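Local coordinates for protein beta-lactamase II (Erythrobacter litoralis, PDB 6V72) that probably hydrolyses the amide bond of beta-lactam antibiotics with the help of zinc ions, yielding substituted beta-amino acids, at residues Asn52-Val57 against Ile63-Ala68; Ile137-Asp140 against Trp144-Gly147; Leu158-Pro161 against Arg167-Ile170; Ile186-Ala191 against Pro228-Lys233; Gln207-Phe212 against Arg237-Ala242. All coordinates share one frame; numbering follows the deposited sequence.

Contact 1: Asn52-Val57 against Ile63-Ala68; sequences NGLLVV and ILVDTA. With EDO (1,2-ethanediol), chain K.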
# COMPACT_ATOMS: atom_id res chain seq x y z
N ASN A 52 -0.42 11.85 -13.46
CA ASN A 52 -1.16 12.98 -14.02
C ASN A 52 -0.73 14.30 -13.38
O ASN A 52 -0.54 14.37 -12.16
CB ASN A 52 -2.67 12.87 -13.78
CG ASN A 52 -3.25 11.55 -14.19
OD1 ASN A 52 -4.02 10.93 -13.43
ND2 ASN A 52 -2.93 11.12 -15.38
N GLY A 53 -0.67 15.34 -14.19
CA GLY A 53 -0.55 16.69 -13.70
C GLY A 53 -1.35 17.64 -14.58
O GLY A 53 -2.13 17.17 -15.41
N LEU A 54 -1.17 18.95 -14.41
CA LEU A 54 -1.97 19.92 -15.16
C LEU A 54 -1.08 20.90 -15.90
O LEU A 54 0.06 21.14 -15.52
CB LEU A 54 -2.92 20.73 -14.26
CG LEU A 54 -3.86 19.95 -13.33
CD1 LEU A 54 -4.64 20.91 -12.44
CD2 LEU A 54 -4.79 19.10 -14.17
N LEU A 55 -1.63 21.44 -16.98
CA LEU A 55 -1.03 22.56 -17.69
C LEU A 55 -2.15 23.58 -17.89
O LEU A 55 -3.16 23.27 -18.54
CB LEU A 55 -0.42 22.09 -19.01
CG LEU A 55 0.44 23.03 -19.81
CD1 LEU A 55 1.76 23.36 -19.12
CD2 LEU A 55 0.71 22.35 -21.15
N VAL A 56 -2.02 24.76 -17.27
CA VAL A 56 -3.11 25.72 -17.18
C VAL A 56 -2.71 26.99 -17.91
O VAL A 56 -1.68 27.60 -17.59
CB VAL A 56 -3.46 26.03 -15.71
CG1 VAL A 56 -4.57 27.09 -15.63
CG2 VAL A 56 -3.86 24.75 -14.99
N VAL A 57 -3.55 27.42 -18.85
CA VAL A 57 -3.30 28.64 -19.61
C VAL A 57 -3.59 29.87 -18.75
O VAL A 57 -4.62 29.96 -18.08
CB VAL A 57 -4.15 28.67 -20.88
CG1 VAL A 57 -4.06 30.05 -21.56
CG2 VAL A 57 -3.73 27.54 -21.83
N ILE A 63 1.00 27.56 -16.79
CA ILE A 63 1.48 27.16 -15.46
C ILE A 63 1.38 25.65 -15.36
O ILE A 63 0.35 25.06 -15.70
CB ILE A 63 0.67 27.83 -14.34
CG1 ILE A 63 0.84 29.34 -14.42
CG2 ILE A 63 1.11 27.32 -12.99
CD1 ILE A 63 -0.43 30.06 -14.16
N LEU A 64 2.46 25.03 -14.92
CA LEU A 64 2.57 23.58 -14.84
C LEU A 64 2.31 23.11 -13.41
O LEU A 64 2.86 23.67 -12.46
CB LEU A 64 3.97 23.13 -15.28
CG LEU A 64 4.27 21.62 -15.27
CD1 LEU A 64 3.39 20.89 -16.23
CD2 LEU A 64 5.74 21.39 -15.57
N VAL A 65 1.45 22.10 -13.26
CA VAL A 65 1.27 21.41 -11.98
C VAL A 65 1.86 20.03 -12.14
O VAL A 65 1.35 19.22 -12.91
CB VAL A 65 -0.20 21.32 -11.56
CG1 VAL A 65 -0.29 20.53 -10.23
CG2 VAL A 65 -0.83 22.72 -11.45
N ASP A 66 2.95 19.77 -11.41
CA ASP A 66 3.70 18.51 -11.33
C ASP A 66 4.46 18.17 -12.62
O ASP A 66 4.05 18.53 -13.73
CB ASP A 66 2.78 17.35 -10.91
CG ASP A 66 2.52 17.38 -9.41
OD1 ASP A 66 3.41 17.87 -8.68
OD2 ASP A 66 1.45 16.93 -8.95
N THR A 67 5.59 17.50 -12.44
CA THR A 67 6.34 17.01 -13.57
C THR A 67 5.77 15.67 -14.03
O THR A 67 4.88 15.08 -13.40
CB THR A 67 7.82 16.86 -13.21
OG1 THR A 67 7.97 15.80 -12.26
CG2 THR A 67 8.40 18.16 -12.64
N ALA A 68 6.27 15.18 -15.16
CA ALA A 68 6.01 13.81 -15.57
C ALA A 68 6.92 12.86 -14.80
O ALA A 68 7.69 13.27 -13.94
CB ALA A 68 6.22 13.66 -17.08
C1 EDO K . -7.76 28.28 -17.93
O1 EDO K . -7.33 29.36 -18.78
C2 EDO K . -7.69 28.72 -16.47
O2 EDO K . -8.54 29.86 -16.25
O HOH W 1 0.97 14.49 -9.86

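Contact 2: Ile137-Asp140 against Trp144-Gly147; sequences ITFD and WATG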
# COMPACT_ATOMS: atom_id res chain seq x y z
N ILE A 137 6.64 28.18 -1.16
CA ILE A 137 5.32 28.81 -1.02
C ILE A 137 5.15 29.35 0.39
O ILE A 137 5.48 28.68 1.38
CB ILE A 137 4.22 27.78 -1.35
CG1 ILE A 137 4.36 27.26 -2.78
CG2 ILE A 137 2.82 28.35 -1.09
CD1 ILE A 137 3.56 25.93 -3.01
N THR A 138 4.59 30.55 0.49
CA THR A 138 4.12 31.06 1.78
C THR A 138 2.66 30.65 1.96
O THR A 138 1.79 31.08 1.19
CB THR A 138 4.26 32.58 1.86
OG1 THR A 138 3.52 33.20 0.80
CG2 THR A 138 5.71 32.97 1.74
N PHE A 139 2.39 29.84 2.99
CA PHE A 139 1.04 29.40 3.31
C PHE A 139 0.57 30.13 4.57
O PHE A 139 1.32 30.26 5.54
CB PHE A 139 0.97 27.89 3.56
CG PHE A 139 0.97 27.07 2.30
CD1 PHE A 139 -0.10 27.11 1.43
CD2 PHE A 139 2.06 26.25 1.98
CE1 PHE A 139 -0.13 26.36 0.28
CE2 PHE A 139 2.05 25.48 0.81
CZ PHE A 139 0.94 25.53 -0.05
N ASP A 140 -0.68 30.60 4.53
CA ASP A 140 -1.22 31.16 5.76
C ASP A 140 -1.71 30.04 6.68
O ASP A 140 -1.67 28.85 6.34
CB ASP A 140 -2.30 32.23 5.47
CG ASP A 140 -3.65 31.68 5.01
OD1 ASP A 140 -3.99 30.51 5.24
OD2 ASP A 140 -4.41 32.51 4.42
N TRP A 144 -4.00 28.43 2.99
CA TRP A 144 -4.06 29.07 1.67
C TRP A 144 -2.75 29.77 1.34
O TRP A 144 -2.16 30.44 2.18
CB TRP A 144 -5.21 30.07 1.60
CG TRP A 144 -6.53 29.39 1.64
CD1 TRP A 144 -7.39 29.33 2.71
CD2 TRP A 144 -7.14 28.65 0.58
NE1 TRP A 144 -8.51 28.60 2.35
CE2 TRP A 144 -8.37 28.17 1.05
CE3 TRP A 144 -6.74 28.32 -0.73
CZ2 TRP A 144 -9.23 27.40 0.27
CZ3 TRP A 144 -7.61 27.56 -1.53
CH2 TRP A 144 -8.84 27.11 -1.01
N ALA A 145 -2.32 29.63 0.09
CA ALA A 145 -1.12 30.34 -0.33
C ALA A 145 -1.37 31.84 -0.36
O ALA A 145 -2.49 32.32 -0.58
CB ALA A 145 -0.67 29.86 -1.72
N THR A 146 -0.30 32.59 -0.14
CA THR A 146 -0.35 34.04 -0.22
C THR A 146 0.91 34.51 -0.92
O THR A 146 1.72 33.70 -1.40
CB THR A 146 -0.44 34.67 1.17
OG1 THR A 146 -0.54 36.13 1.06
CG2 THR A 146 0.78 34.24 2.02
N GLY A 147 1.08 35.81 -1.03
CA GLY A 147 2.33 36.32 -1.53
C GLY A 147 2.62 35.92 -2.97
O GLY A 147 1.72 35.76 -3.81
O HOH W 2 4.58 32.68 -1.73
O HOH W 3 -4.15 33.67 1.49

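Contact 3: Leu158-Pro161 against Arg167-Ile170; sequences LYYP and RDNI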
# COMPACT_ATOMS: atom_id res chain seq x y z
N LEU A 158 -3.68 27.53 -4.39
CA LEU A 158 -2.87 26.52 -3.72
C LEU A 158 -3.31 26.36 -2.27
O LEU A 158 -3.43 27.35 -1.54
CB LEU A 158 -1.41 26.93 -3.73
CG LEU A 158 -0.58 26.70 -4.98
CD1 LEU A 158 -1.30 27.03 -6.24
CD2 LEU A 158 0.67 27.54 -4.82
N TYR A 159 -3.49 25.11 -1.84
CA TYR A 159 -4.03 24.81 -0.51
C TYR A 159 -3.23 23.68 0.13
O TYR A 159 -3.09 22.60 -0.45
CB TYR A 159 -5.51 24.40 -0.61
CG TYR A 159 -6.12 24.15 0.75
CD1 TYR A 159 -6.37 25.20 1.62
CD2 TYR A 159 -6.43 22.86 1.17
CE1 TYR A 159 -6.92 24.97 2.87
CE2 TYR A 159 -6.96 22.61 2.40
CZ TYR A 159 -7.21 23.66 3.25
OH TYR A 159 -7.77 23.41 4.50
N TYR A 160 -2.73 23.93 1.34
CA TYR A 160 -2.05 22.90 2.12
C TYR A 160 -3.05 22.33 3.10
O TYR A 160 -3.48 23.04 4.02
CB TYR A 160 -0.85 23.49 2.88
CG TYR A 160 -0.23 22.50 3.83
CD1 TYR A 160 0.15 21.23 3.40
CD2 TYR A 160 -0.05 22.81 5.17
CE1 TYR A 160 0.71 20.32 4.26
CE2 TYR A 160 0.50 21.89 6.05
CZ TYR A 160 0.88 20.64 5.58
OH TYR A 160 1.44 19.71 6.45
N PRO A 161 -3.48 21.06 2.94
CA PRO A 161 -4.54 20.52 3.80
C PRO A 161 -4.04 19.91 5.10
O PRO A 161 -4.87 19.56 5.95
CB PRO A 161 -5.15 19.43 2.92
CG PRO A 161 -3.93 18.86 2.16
CD PRO A 161 -3.11 20.14 1.85
N ARG A 167 3.94 14.36 4.62
CA ARG A 167 3.74 15.43 5.59
C ARG A 167 3.40 16.74 4.90
O ARG A 167 2.61 17.55 5.42
CB ARG A 167 5.00 15.62 6.45
CG ARG A 167 4.81 16.61 7.62
CD ARG A 167 6.12 16.95 8.33
NE ARG A 167 7.04 17.61 7.40
CZ ARG A 167 8.35 17.78 7.61
NH1 ARG A 167 8.91 17.37 8.75
NH2 ARG A 167 9.08 18.38 6.66
N ASP A 168 3.99 16.99 3.74
CA ASP A 168 3.93 18.31 3.15
C ASP A 168 3.18 18.32 1.82
O ASP A 168 3.31 19.28 1.04
CB ASP A 168 5.35 18.86 2.99
CG ASP A 168 6.15 18.84 4.32
OD1 ASP A 168 5.64 19.32 5.37
OD2 ASP A 168 7.29 18.32 4.33
N ASN A 169 2.36 17.30 1.54
CA ASN A 169 1.60 17.31 0.29
C ASN A 169 0.67 18.51 0.19
O ASN A 169 0.09 18.94 1.19
CB ASN A 169 0.82 15.98 0.11
CG ASN A 169 -0.04 15.57 1.32
OD1 ASN A 169 -0.47 16.39 2.14
ND2 ASN A 169 -0.34 14.29 1.37
N ILE A 170 0.57 19.09 -1.02
CA ILE A 170 -0.35 20.20 -1.24
C ILE A 170 -1.31 19.87 -2.38
O ILE A 170 -1.18 18.87 -3.08
CB ILE A 170 0.39 21.53 -1.51
CG1 ILE A 170 1.20 21.45 -2.81
CG2 ILE A 170 1.29 21.90 -0.31
CD1 ILE A 170 1.83 22.81 -3.23
O HOH W 4 4.18 20.61 7.17

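Contact 4: Ile186-Ala191 against Pro228-Lys233; sequences IKAGDA and PPEGRK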
# COMPACT_ATOMS: atom_id res chain seq x y z
N ILE A 186 -5.39 12.03 -2.90
CA ILE A 186 -6.72 11.59 -3.29
C ILE A 186 -6.59 10.39 -4.21
O ILE A 186 -5.76 10.40 -5.15
CB ILE A 186 -7.51 12.73 -3.97
CG1 ILE A 186 -7.66 13.91 -3.00
CG2 ILE A 186 -8.89 12.27 -4.46
CD1 ILE A 186 -8.53 13.60 -1.76
N LYS A 187 -7.37 9.35 -3.92
CA LYS A 187 -7.42 8.11 -4.67
C LYS A 187 -8.78 7.95 -5.31
O LYS A 187 -9.73 8.68 -5.00
CB LYS A 187 -7.16 6.90 -3.77
CG LYS A 187 -5.95 6.97 -2.90
CD LYS A 187 -4.71 7.35 -3.66
CE LYS A 187 -3.53 7.12 -2.75
NZ LYS A 187 -2.31 7.78 -3.23
N ALA A 188 -8.90 6.92 -6.14
CA ALA A 188 -10.08 6.76 -6.98
C ALA A 188 -11.30 6.42 -6.14
O ALA A 188 -11.19 5.86 -5.04
CB ALA A 188 -9.85 5.67 -8.02
N GLY A 189 -12.48 6.77 -6.67
CA GLY A 189 -13.75 6.48 -6.01
C GLY A 189 -14.03 5.02 -5.78
O GLY A 189 -14.92 4.69 -4.98
N ASP A 190 -13.31 4.13 -6.46
CA ASP A 190 -13.48 2.70 -6.26
C ASP A 190 -12.22 2.07 -5.67
O ASP A 190 -12.08 0.84 -5.69
CB ASP A 190 -13.89 2.01 -7.57
CG ASP A 190 -12.82 2.09 -8.65
OD1 ASP A 190 -11.79 2.78 -8.48
OD2 ASP A 190 -13.02 1.44 -9.71
N ALA A 191 -11.32 2.89 -5.14
CA ALA A 191 -10.10 2.38 -4.53
C ALA A 191 -10.41 1.55 -3.30
O ALA A 191 -11.38 1.79 -2.56
CB ALA A 191 -9.19 3.54 -4.15
N PRO A 228 -7.62 8.55 -13.27
CA PRO A 228 -8.26 9.56 -14.14
C PRO A 228 -9.28 10.41 -13.39
O PRO A 228 -9.75 10.03 -12.31
CB PRO A 228 -8.93 8.72 -15.24
CG PRO A 228 -8.92 7.34 -14.75
CD PRO A 228 -7.84 7.18 -13.75
N PRO A 229 -9.65 11.57 -13.94
CA PRO A 229 -10.57 12.46 -13.23
C PRO A 229 -11.94 11.83 -13.07
O PRO A 229 -12.42 11.07 -13.93
CB PRO A 229 -10.66 13.70 -14.13
CG PRO A 229 -9.63 13.55 -15.16
CD PRO A 229 -9.17 12.13 -15.21
N GLU A 230 -12.59 12.19 -11.98
CA GLU A 230 -13.94 11.72 -11.73
C GLU A 230 -14.63 12.75 -10.86
O GLU A 230 -14.23 13.92 -10.85
CB GLU A 230 -13.90 10.31 -11.12
CG GLU A 230 -13.23 10.24 -9.76
CD GLU A 230 -13.38 8.87 -9.14
OE1 GLU A 230 -14.50 8.52 -8.70
OE2 GLU A 230 -12.38 8.12 -9.10
N GLY A 231 -15.68 12.35 -10.16
CA GLY A 231 -16.41 13.24 -9.30
C GLY A 231 -15.97 13.15 -7.85
O GLY A 231 -14.93 12.58 -7.52
N ARG A 232 -16.81 13.70 -6.97
CA ARG A 232 -16.41 13.79 -5.57
C ARG A 232 -16.43 12.44 -4.85
O ARG A 232 -15.98 12.37 -3.70
CB ARG A 232 -17.28 14.81 -4.84
CG ARG A 232 -17.10 16.22 -5.37
CD ARG A 232 -17.78 17.27 -4.52
NE ARG A 232 -17.17 17.55 -3.22
CZ ARG A 232 -16.26 18.50 -3.02
NH1 ARG A 232 -15.80 18.73 -1.79
NH2 ARG A 232 -15.81 19.22 -4.05
N LYS A 233 -16.92 11.37 -5.48
CA LYS A 233 -16.76 10.05 -4.88
C LYS A 233 -15.31 9.73 -4.57
O LYS A 233 -15.03 9.00 -3.62
CB LYS A 233 -17.35 8.97 -5.79
CG LYS A 233 -17.52 7.63 -5.05
CD LYS A 233 -17.87 6.48 -5.97
CE LYS A 233 -18.49 5.33 -5.18
NZ LYS A 233 -18.99 4.25 -6.07

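Contact 5: Gln207-Phe212 against Arg237-Ala242; sequences QSVRNF and RTLDLA. With CA (calcium ion), chain B.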
# COMPACT_ATOMS: atom_id res chain seq x y z
N GLN A 207 -8.41 13.94 8.46
CA GLN A 207 -8.74 15.35 8.61
C GLN A 207 -8.19 16.17 7.45
O GLN A 207 -8.83 17.12 7.01
CB GLN A 207 -8.22 15.90 9.94
CG GLN A 207 -8.67 17.34 10.20
CD GLN A 207 -10.19 17.49 10.20
OE1 GLN A 207 -10.92 16.67 10.79
NE2 GLN A 207 -10.67 18.53 9.55
N SER A 208 -7.00 15.82 6.95
CA SER A 208 -6.48 16.55 5.80
C SER A 208 -7.38 16.37 4.58
O SER A 208 -7.59 17.32 3.81
CB SER A 208 -5.05 16.12 5.50
OG SER A 208 -4.22 16.33 6.65
N VAL A 209 -7.93 15.18 4.39
CA VAL A 209 -8.88 15.01 3.29
C VAL A 209 -10.13 15.86 3.53
O VAL A 209 -10.64 16.50 2.60
CB VAL A 209 -9.23 13.52 3.10
CG1 VAL A 209 -10.33 13.34 2.05
CG2 VAL A 209 -8.00 12.76 2.66
N ARG A 210 -10.63 15.91 4.77
CA ARG A 210 -11.78 16.77 5.05
C ARG A 210 -11.45 18.22 4.76
O ARG A 210 -12.31 18.98 4.29
CB ARG A 210 -12.22 16.63 6.50
CG ARG A 210 -12.71 15.24 6.90
CD ARG A 210 -13.31 15.29 8.33
NE ARG A 210 -13.57 13.92 8.78
CZ ARG A 210 -12.79 13.23 9.61
NH1 ARG A 210 -11.72 13.80 10.16
NH2 ARG A 210 -13.08 11.97 9.89
N ASN A 211 -10.23 18.65 5.11
CA ASN A 211 -9.82 20.03 4.87
C ASN A 211 -9.81 20.35 3.37
O ASN A 211 -10.29 21.40 2.95
CB ASN A 211 -8.43 20.26 5.46
CG ASN A 211 -8.43 20.24 6.99
OD1 ASN A 211 -9.48 20.40 7.63
ND2 ASN A 211 -7.25 20.08 7.57
N PHE A 212 -9.26 19.44 2.56
CA PHE A 212 -9.28 19.59 1.10
C PHE A 212 -10.71 19.70 0.58
O PHE A 212 -11.02 20.57 -0.24
CB PHE A 212 -8.55 18.41 0.45
CG PHE A 212 -8.70 18.32 -1.05
CD1 PHE A 212 -8.03 19.20 -1.89
CD2 PHE A 212 -9.50 17.34 -1.62
CE1 PHE A 212 -8.16 19.10 -3.28
CE2 PHE A 212 -9.64 17.23 -3.01
CZ PHE A 212 -8.96 18.12 -3.83
N ARG A 237 -14.43 8.23 -0.96
CA ARG A 237 -13.75 6.97 -0.75
C ARG A 237 -12.41 7.18 -0.06
O ARG A 237 -12.07 6.43 0.85
CB ARG A 237 -13.56 6.21 -2.06
CG ARG A 237 -12.75 4.93 -1.94
CD ARG A 237 -13.39 3.90 -1.02
NE ARG A 237 -14.78 3.59 -1.35
CZ ARG A 237 -15.16 2.66 -2.23
NH1 ARG A 237 -16.46 2.44 -2.46
NH2 ARG A 237 -14.24 1.95 -2.88
N THR A 238 -11.63 8.17 -0.50
CA THR A 238 -10.35 8.43 0.15
C THR A 238 -10.54 8.71 1.64
O THR A 238 -9.80 8.18 2.48
CB THR A 238 -9.62 9.59 -0.52
OG1 THR A 238 -9.42 9.27 -1.91
CG2 THR A 238 -8.25 9.84 0.18
N LEU A 239 -11.54 9.53 1.98
CA LEU A 239 -11.85 9.83 3.37
C LEU A 239 -12.21 8.56 4.14
O LEU A 239 -11.72 8.33 5.25
CB LEU A 239 -13.00 10.83 3.43
CG LEU A 239 -13.40 11.29 4.83
CD1 LEU A 239 -12.17 11.76 5.64
CD2 LEU A 239 -14.44 12.38 4.71
N ASP A 240 -13.08 7.73 3.56
CA ASP A 240 -13.45 6.49 4.24
C ASP A 240 -12.22 5.63 4.51
O ASP A 240 -12.07 5.06 5.61
CB ASP A 240 -14.45 5.71 3.40
CG ASP A 240 -15.92 5.96 3.79
OD1 ASP A 240 -16.21 6.32 4.96
OD2 ASP A 240 -16.79 5.76 2.92
N LEU A 241 -11.34 5.49 3.52
CA LEU A 241 -10.14 4.69 3.73
C LEU A 241 -9.25 5.31 4.81
O LEU A 241 -8.69 4.59 5.65
CB LEU A 241 -9.35 4.56 2.43
CG LEU A 241 -10.02 3.73 1.34
CD1 LEU A 241 -9.26 3.90 0.02
CD2 LEU A 241 -10.09 2.26 1.77
N ALA A 242 -9.11 6.64 4.78
CA ALA A 242 -8.25 7.31 5.75
C ALA A 242 -8.81 7.19 7.17
O ALA A 242 -8.03 7.14 8.13
CB ALA A 242 -8.09 8.79 5.36
CA CA B . -16.18 6.14 7.29
O HOH W 5 -14.30 4.64 7.02

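Contact 1: Asn52-Val57 against Ile63-Ala68
Leu54 and Val65 face each other in an antiparallel beta hairpin, strands 49-58 and 61-65, within the mixed sheet of the metallo-beta-lactamase fold. The tight part is the backbone. Leu54 and Val65 exchange two hydrogen bonds, Val65 N to Leu54 O being nearly straight (174°, 2.8 Å), and Val56 pairs likewise with Ile63. Beta-branched Val56, Ile63 and Val65 suit an extended chain, and with Leu54 they line one face, where Leu54 CB lies 3.9 Å from Val65 CB. On the face toward helix 71-84, Leu55 and Leu64 cross obliquely. Leu64 has CG anti to its backbone N (chi1 -180°), which brings CD1 within 4.1 Å of Leu55 CD1. Gly53 CA comes to 3.3 Å from Val65 O, a closeness that a residue without a side chain permits.

The open side is at Val57, where an ethanediol, probably from the crystallisation liquor, donates from O1 to Val57 O. The other end is buried but water-bridged. Asp66, whose carboxylate also bonds Thr95 and lies close to His96, a zinc ligand whose metal is absent from this model, reaches strand 49-58 through one water, which donates to Asn52 O (2.8 Å) and to Asp66 OD2 (2.6 Å).

Contact 2: Ile137-Asp140 against Trp144-Gly147
Phe139 and Ala145 form a non-hydrogen-bonded antiparallel pair, CA to CA 4.3 Å, in a short, weakly bonded beta hairpin at the edge of the nine-stranded sheet. Asp140 N to Trp144 O is almost straight (178°, 2.8 Å), and Thr146 N also donates to Thr138 O.

Small Ala145 suits the place opposite an aromatic ring: its CB lies 4.1 Å from Phe139 CE1 and also touches Ile137 CG2. That same methyl group of Ile137 sits over the centre of one face of the Phe139 ring, while Trp144 C lies at the ring edge. On the opposite side of the hairpin the two threonines, suited to a solvent-facing strand, cross with Thr138 OG1 3.2 Å from Thr146 CG2. One water accepts from Thr138 N and donates to Thr146 O.

Asp140 closes the turn. Its chi1 of 75° sets the carboxylate between its own N and carbonyl carbon, folded back beside Trp144, whose indole plane stands 83° from it. Asp140 OD1 also takes the N-H of Asn142 in the turn, and a second water joins Asp140 OD2 to Ala145 O. Trp144 N reaches Asp140 OD1 at 3.1 Å from above the carboxylate plane.

Contact 3: Leu158-Pro161 against Arg167-Ile170
The Tyr160 ring meets the chain of Arg167-Ile170 with its edge: Asn169 O and Arg167 O both lie in the ring plane, Asn169 O 3.2 Å from Tyr160 CD1. Ile170 CG2 and Asp168 CA approach the ring obliquely, and His118 meets it edge-to-face. The contact closes the loop between strands 157-159 and 171-174 of the four-stranded sheet in the metallo-beta-lactamase fold, a loop that carries His165, a zinc ligand whose metal is absent from this model.

With CG anti to the backbone N (chi1 172°), the tyrosine side chain runs out along the returning segment and delivers its hydroxyl to the far end of it. There Tyr160 OH donates to Arg167 O at 2.7 Å, nearly end-on to the carbonyl (C=O...O angle 165°). Tyrosine suits this place because a long rigid ring spans the loop and its phenol satisfies a main-chain carbonyl at the far side. Nearer the strand, the Ile170 and Tyr160 side chains cross at about a right angle, Ile170 CG2 3.9 Å from Tyr160 CD1, and the branched isoleucine packs further on Ile137 and Phe139. Pro161, just past the end of strand 157-159, places CD 3.5 Å from Asn169 O, a buried carbonyl oxygen for which the model holds no hydrogen-bond partner.

Arg167 grips its neighbour Asp168 side-on, NE to OD1 and NH2 to OD2, and NH2 has a second carboxylate partner in Glu123. Asp168 is linked back to the tyrosine by a water that donates to Asp168 OD1 (2.7 Å) and to Tyr160 OH (3.0 Å).

Contact 4: Ile186-Ala191 against Pro228-Lys233
Glu230 reaches Gly189 through a chi1 of 63°, which lodges CG between its own backbone N and carbonyl carbon, and a chain extended beyond CG that carries the carboxylate across to the other loop. Lys233 starts differently, CG anti to the backbone N, and then stays extended, laying its methylenes alongside the carbonyl of the same glycine.

The main bond is Gly189 N to Glu230 OE2, 2.8 Å and almost straight at 176°, though the donor stands above the carboxylate plane. Ala188 flanks this bond: its CA is 3.4 Å from Glu230 OE2, and its small CB lies beside the same oxygen. Glycine suits the next position, where the carboxylate lies close against the backbone, Glu230 OE1 3.5 Å from Gly189 CA. At the carbonyl end of the glycine, Lys233 CD and CE each lie 3.6 Å from Gly189 O; the lysine takes part through its apolar stem.

Gly189 is the second residue of a type I beta turn from Ala188 to Ala191, closed by Ala191 N to Ala188 O at 3.0 Å. The contact ties together two loops of the metallo-beta-lactamase fold, one following Cys184 and the other following His226 and leading into helix 233-243. Both are zinc ligands, though the metal is not bound in this model.

Chemically, then, the two loops are joined by a carboxylate accepting a main-chain N-H. The negative charge of Asp190, its OD1 5.4 Å from Glu230 OE2, may slightly raise the proton affinity of Glu230, whereas the peptide N-H should favour the charged form.

Contact 5: Gln207-Phe212 against Arg237-Ala242
Two antiparallel helices, 205-215 and 233-243, pack side by side here as part of the outer helical layer of the metallo-beta-lactamase fold. The axes of the two segments approach to 9.2 Å and cross at -159°. Val209 points toward the partner helix and splits its methyl groups: CG1 rests 3.9 Å from Leu239 CB, and CG2 lies 3.8 Å from Thr238 CG2. A branched valine suits the interface because its two methyl groups can meet two residues of the partner helix. Thr238 offers its methyl group to Val209 while its hydroxyl OG1 turns back to bond Ala234 O in its own helix and also takes the N-H of Lys187.

Leu239 begins to one side but, with CG anti to the backbone N (chi1 -178°), its end swings over to Arg210. The two side chains cross at about a right angle, Leu239 CD1 sitting 3.7 Å from Arg210 CG and over one face of the guanidinium. Arginine suits this margin, since its extended stem covers the leucine and its head stays among polar groups. Arg210 NH1 donates to Gln207 OE1 at 3.0 Å, from above the amide plane, and NH2 makes a salt bridge to Glu243. Gln207 NE2 in turn donates to Asn211 OD1, continuing the polar links along helix 205-215.

Glu243 also binds calcium together with Asp240, whose OD1 is 2.3 Å from the ion; a water bound to calcium donates to Asp240 O. Such an antiparallel helix pair belongs to the outer face of the alpha-beta/beta-alpha sandwich of metallo-beta-lactamases, here with calcium held at its surface by two carboxylates three residues apart.

Overall arrangement
From the N terminus, contact 1 closes a tight hairpin, contact 2 a second hairpin at the far edge of the same nine-stranded sheet, and contact 3 the loop between two neighbouring strands of the four-stranded sheet. These three follow one another in series. Contacts 2 and 3 touch: Ala145 N meets Leu158 O at 3.0 Å, linking the outermost strand of one sheet to that of the other. Contacts 4 and 5 have longer spans, and their segments alternate along the chain, so the two cross. They meet where Lys187 and Ala191 bond Thr238 and Arg237. Contact 5 also reaches contact 3 through Asn211 and Pro161, tying helix 205-215 to the loop after strand 157-159.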